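Stiv-a81 (Sulfolobus Turreted Icosahedral Virus, PDB 3RKL) is a helix-rich protein of a hyperthermophilic archaeal virus, of unknown function, that assembles with copies of itself and forms a four-helix bundle. Local coordinates at residues K41-E44 / K45-Y49; V53-E56 / L57-L61. The protein carries 1 engineered substitution. All blocks are in the same frame, centred on the assembly; numbering follows the deposited sequence.

In the fold
Interactions 1 and 2 follow one another along the chain and face each other across the turn of a helical hairpin. Interaction 1 is the last part of helix 25-46 and the residues just past it; interaction 2 is the way into helix 55-80. Their centres lie about 11 Å apart, on the same side of the chain's centre, and they touch directly: L46 CD1 packs 3.5 Å from L57 CD1, and I43 CG2 comes equally close to Y58 OH. Both also touch a third subunit, so this end of the hairpin is packed within the chain and also against neighbouring copies, in line with a four-helix bundle.

Interaction 1 (K41-E44 / K45-Y49); sequences KLIE and KLSQY
Three i to i+4 backbone bonds run through this part of helix 25-46, K45 N to K41 O, L46 N to L42 O and S47 N to I43 O, the second at 2.9 Å and nearly straight, with an angle of 164° at the hydrogen. The last of these carbonyls takes two donors from one residue. I43 O receives S47 N at 2.9 Å and S47 OG at 2.8 Å, and the two come to it from opposite faces of the carbonyl plane. The hydroxyl gets there because OG stands beside its own backbone N (chi1 -67°), which folds it back over the preceding turn; it sits well above the carbonyl plane, away from the lone pairs. S47 N also leans weakly on E44 O. One residue on, Q48 turns its side-chain amide back to the main chain, and NE2 gives a 2.7 Å bond to K45 O, which also accepts from Q48 N.

On the buried side, L42 and L46 lean across each other at a slant, with CG and CD1 of L42 both 3.9 Å from L46 CD1. L46 goes on to V53 and L57 of its own chain, while Y64 of the second subunit packs on it as well. K45 bends at its second torsion (chi2 -54°), laying CG 3.3 Å from K41 O before the rest of the chain runs out straight. K41 NZ lies 3.8 Å from E44 OE1, a long salt bridge; the stronger partner of that carboxylate is K30 of the third subunit, so its charge is shared between chains. A serine hydroxyl bonded back to the carbonyl four residues earlier is a familiar feature of helices, and here it lies near the end of helix 25-46, before the chain turns toward helix 55-80.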
loop_
_atom_site.group_PDB
_atom_site.type_symbol
_atom_site.label_atom_id
_atom_site.label_comp_id
_atom_site.label_asym_id
_atom_site.label_seq_id
_atom_site.Cartn_x
_atom_site.Cartn_y
_atom_site.Cartn_z
ATOM N N LYS A 41 -2.703 5.482 14.222
ATOM C CA LYS A 41 -1.345 5.048 13.944
ATOM C C LYS A 41 -0.319 6.096 14.351
ATOM O O LYS A 41 0.773 5.749 14.794
ATOM C CB LYS A 41 -1.157 4.734 12.458
ATOM C CG LYS A 41 0.178 4.066 12.166
ATOM C CD LYS A 41 0.121 3.185 10.909
ATOM C CE LYS A 41 1.012 1.960 11.036
ATOM N NZ LYS A 41 0.525 1.008 12.078
ATOM N N LEU A 42 -0.665 7.365 14.175
ATOM C CA LEU A 42 0.224 8.463 14.571
ATOM C C LEU A 42 0.406 8.488 16.091
ATOM O O LEU A 42 1.504 8.680 16.583
ATOM C CB LEU A 42 -0.342 9.797 14.093
ATOM C CG LEU A 42 0.413 11.045 14.553
ATOM C CD1 LEU A 42 1.872 11.048 14.072
ATOM C CD2 LEU A 42 -0.328 12.279 14.070
ATOM N N ILE A 43 -0.688 8.308 16.822
ATOM C CA ILE A 43 -0.617 8.248 18.283
ATOM C C ILE A 43 0.300 7.100 18.710
ATOM O O ILE A 43 1.155 7.267 19.580
ATOM C CB ILE A 43 -2.013 8.140 18.900
ATOM C CG1 ILE A 43 -2.772 9.450 18.705
ATOM C CG2 ILE A 43 -1.921 7.772 20.382
ATOM C CD1 ILE A 43 -4.248 9.355 19.036
ATOM N N GLU A 44 0.152 5.949 18.062
ATOM C CA GLU A 44 0.981 4.789 18.357
ATOM C C GLU A 44 2.468 5.089 18.170
ATOM O O GLU A 44 3.299 4.749 19.012
ATOM C CB GLU A 44 0.587 3.621 17.456
ATOM C CG GLU A 44 1.331 2.342 17.789
ATOM C CD GLU A 44 1.093 1.219 16.798
ATOM O OE1 GLU A 44 0.336 1.391 15.823
ATOM O OE2 GLU A 44 1.705 0.154 16.989
ATOM N N LYS A 45 2.792 5.730 17.053
ATOM C CA LYS A 45 4.176 6.016 16.719
ATOM C C LYS A 45 4.757 7.089 17.636
ATOM O O LYS A 45 5.902 6.975 18.083
ATOM C CB LYS A 45 4.300 6.457 15.246
ATOM C CG LYS A 45 4.023 5.334 14.242
ATOM C CD LYS A 45 4.876 4.086 14.482
ATOM C CE LYS A 45 4.592 3.026 13.420
ATOM N NZ LYS A 45 5.498 1.849 13.547
ATOM N N LEU A 46 3.964 8.113 17.941
ATOM C CA LEU A 46 4.431 9.174 18.847
ATOM C C LEU A 46 4.667 8.624 20.246
ATOM O O LEU A 46 5.542 9.101 20.976
ATOM C CB LEU A 46 3.445 10.337 18.910
ATOM C CG LEU A 46 3.414 11.259 17.695
ATOM C CD1 LEU A 46 2.235 12.204 17.798
ATOM C CD2 LEU A 46 4.715 12.035 17.579
ATOM N N SER A 47 3.895 7.609 20.614
ATOM C CA SER A 47 4.014 6.996 21.941
ATOM C C SER A 47 5.364 6.321 22.210
ATOM O O SER A 47 5.731 6.114 23.370
ATOM C CB SER A 47 2.869 5.998 22.168
ATOM O OG SER A 47 1.632 6.677 22.241
ATOM N N GLN A 48 6.099 5.991 21.148
ATOM C CA GLN A 48 7.478 5.484 21.257
ATOM C C GLN A 48 8.407 6.480 21.955
ATOM O O GLN A 48 9.352 6.091 22.641
ATOM C CB GLN A 48 8.073 5.227 19.863
ATOM C CG GLN A 48 7.318 4.251 18.963
ATOM C CD GLN A 48 7.823 4.253 17.503
ATOM O OE1 GLN A 48 8.229 3.203 16.994
ATOM N NE2 GLN A 48 7.790 5.432 16.825
ATOM N N TYR A 49 8.134 7.766 21.751
ATOM C CA TYR A 49 8.997 8.856 22.224
ATOM C C TYR A 49 8.358 9.759 23.264
ATOM O O TYR A 49 9.062 10.401 24.044
ATOM C CB TYR A 49 9.468 9.692 21.038
ATOM C CG TYR A 49 10.347 8.896 20.103
ATOM C CD1 TYR A 49 11.651 8.581 20.459
ATOM C CD2 TYR A 49 9.869 8.433 18.882
ATOM C CE1 TYR A 49 12.461 7.841 19.626
ATOM C CE2 TYR A 49 10.676 7.687 18.035
ATOM C CZ TYR A 49 11.974 7.397 18.420
ATOM O OH TYR A 49 12.786 6.664 17.613
#

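Interaction 2 (V53-E56 / L57-L61); sequences VDTE and LYNLL
The entry into helix 55-80 is built here, where the extended residues V53 and D54 lead into the first turn and the side chain of Y58 reaches back to meet them. The tyrosine ring presents its edge to the main chain: V53 O lies in the ring plane, 3.5 Å from Y58 CE2. The V53 side chain comes to the same corner from off the ring plane, CB standing 3.8 Å from CE2, and the two side chains cross at about a right angle. Beyond the ring, a water joins Y58 OH, 2.8 Å away, to V53 N, which donates to it; the phenol end is thereby tied to the backbone ahead of the helix. The CG1 branch of the valine is anti to its backbone N (chi1 174°) and is thus carried to L57 CD1 at 3.8 Å.

Backbone bonding starts with L57 N to D54 O, a bent bond whose donor stands well above the carbonyl plane. Regular i to i+4 pairing then takes over: N59 N bonds to T55 O almost straight along the carbonyl, and L60 N to E56 O. This is the start of the second arm of the helical hairpin, and its apolar side faces helix 25-46, where L61 packs on V36; the Y58 ring also meets that of F75 of the third subunit.

Away from that seam, the methyl CG2 of T55 lies 3.3 Å from N59 ND2. E56 folds at its second torsion (chi2 57°), which swings the carboxylate along the helix until OE2 is 3.7 Å from L60 CG. D54 OD2 comes close to E56 OE2 of the second subunit, an approach of like charges that may raise the affinity of one carboxylate for a proton, while L57 packs on L57 of that same subunit.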
loop_
_atom_site.group_PDB
_atom_site.type_symbol
_atom_site.label_atom_id
_atom_site.label_comp_id
_atom_site.label_asym_id
_atom_site.label_seq_id
_atom_site.Cartn_x
_atom_site.Cartn_y
_atom_site.Cartn_z
ATOM N N VAL A 53 1.204 11.730 24.788
ATOM C CA VAL A 53 0.837 12.248 23.478
ATOM C C VAL A 53 -0.245 13.327 23.649
ATOM O O VAL A 53 -1.151 13.184 24.479
ATOM C CB VAL A 53 0.391 11.115 22.540
ATOM C CG1 VAL A 53 -0.127 11.673 21.215
ATOM C CG2 VAL A 53 1.552 10.164 22.300
ATOM N N ASP A 54 -0.124 14.416 22.892
ATOM C CA ASP A 54 -1.051 15.560 23.027
ATOM C C ASP A 54 -2.518 15.135 23.026
ATOM O O ASP A 54 -2.961 14.380 22.148
ATOM C CB ASP A 54 -0.833 16.580 21.910
ATOM C CG ASP A 54 0.408 17.438 22.122
ATOM O OD1 ASP A 54 0.923 17.509 23.262
ATOM O OD2 ASP A 54 0.866 18.047 21.133
ATOM N N THR A 55 -3.265 15.638 24.011
ATOM C CA THR A 55 -4.696 15.349 24.155
ATOM C C THR A 55 -5.486 15.719 22.913
ATOM O O THR A 55 -6.503 15.088 22.611
ATOM C CB THR A 55 -5.308 16.111 25.356
ATOM O OG1 THR A 55 -4.630 15.729 26.556
ATOM C CG2 THR A 55 -6.790 15.791 25.490
ATOM N N GLU A 56 -5.026 16.744 22.198
ATOM C CA GLU A 56 -5.682 17.157 20.963
ATOM C C GLU A 56 -5.782 16.011 19.962
ATOM O O GLU A 56 -6.782 15.908 19.250
ATOM C CB GLU A 56 -4.955 18.333 20.306
ATOM C CG GLU A 56 -5.668 18.898 19.085
ATOM C CD GLU A 56 -7.093 19.345 19.386
ATOM O OE1 GLU A 56 -7.258 20.349 20.110
ATOM O OE2 GLU A 56 -8.046 18.692 18.898
ATOM N N LEU A 57 -4.747 15.166 19.881
ATOM C CA LEU A 57 -4.781 14.028 18.953
ATOM C C LEU A 57 -5.848 13.005 19.339
ATOM O O LEU A 57 -6.550 12.498 18.466
ATOM C CB LEU A 57 -3.405 13.354 18.818
ATOM C CG LEU A 57 -2.323 14.177 18.096
ATOM C CD1 LEU A 57 -1.050 13.357 17.975
ATOM C CD2 LEU A 57 -2.778 14.619 16.717
ATOM N N TYR A 58 -5.980 12.715 20.633
ATOM C CA TYR A 58 -7.027 11.796 21.118
ATOM C C TYR A 58 -8.433 12.372 20.886
ATOM O O TYR A 58 -9.372 11.634 20.536
ATOM C CB TYR A 58 -6.853 11.453 22.600
ATOM C CG TYR A 58 -5.617 10.636 22.924
ATOM C CD1 TYR A 58 -5.655 9.257 22.954
ATOM C CD2 TYR A 58 -4.410 11.262 23.228
ATOM C CE1 TYR A 58 -4.510 8.510 23.253
ATOM C CE2 TYR A 58 -3.266 10.526 23.532
ATOM C CZ TYR A 58 -3.325 9.155 23.543
ATOM O OH TYR A 58 -2.190 8.428 23.836
ATOM N N ASN A 59 -8.562 13.683 21.096
ATOM C CA ASN A 59 -9.808 14.407 20.842
ATOM C C ASN A 59 -10.209 14.338 19.362
ATOM O O ASN A 59 -11.356 14.008 19.055
ATOM C CB ASN A 59 -9.690 15.870 21.296
ATOM C CG ASN A 59 -9.666 16.017 22.808
ATOM O OD1 ASN A 59 -10.273 15.228 23.526
ATOM N ND2 ASN A 59 -8.969 17.042 23.298
ATOM N N LEU A 60 -9.260 14.618 18.464
ATOM C CA LEU A 60 -9.507 14.530 17.013
ATOM C C LEU A 60 -9.922 13.122 16.617
ATOM O O LEU A 60 -10.833 12.924 15.813
ATOM C CB LEU A 60 -8.255 14.902 16.210
ATOM C CG LEU A 60 -7.865 16.371 16.066
ATOM C CD1 LEU A 60 -6.486 16.452 15.428
ATOM C CD2 LEU A 60 -8.888 17.140 15.242
ATOM N N LEU A 61 -9.199 12.142 17.149
ATOM C CA LEU A 61 -9.487 10.738 16.871
ATOM C C LEU A 61 -10.933 10.397 17.190
ATOM O O LEU A 61 -11.645 9.785 16.380
ATOM C CB LEU A 61 -8.525 9.840 17.648
ATOM C CG LEU A 61 -8.741 8.330 17.535
ATOM C CD1 LEU A 61 -8.683 7.879 16.074
ATOM C CD2 LEU A 61 -7.737 7.568 18.365
HETATM O O HOH W 1 -0.230 9.316 25.600
#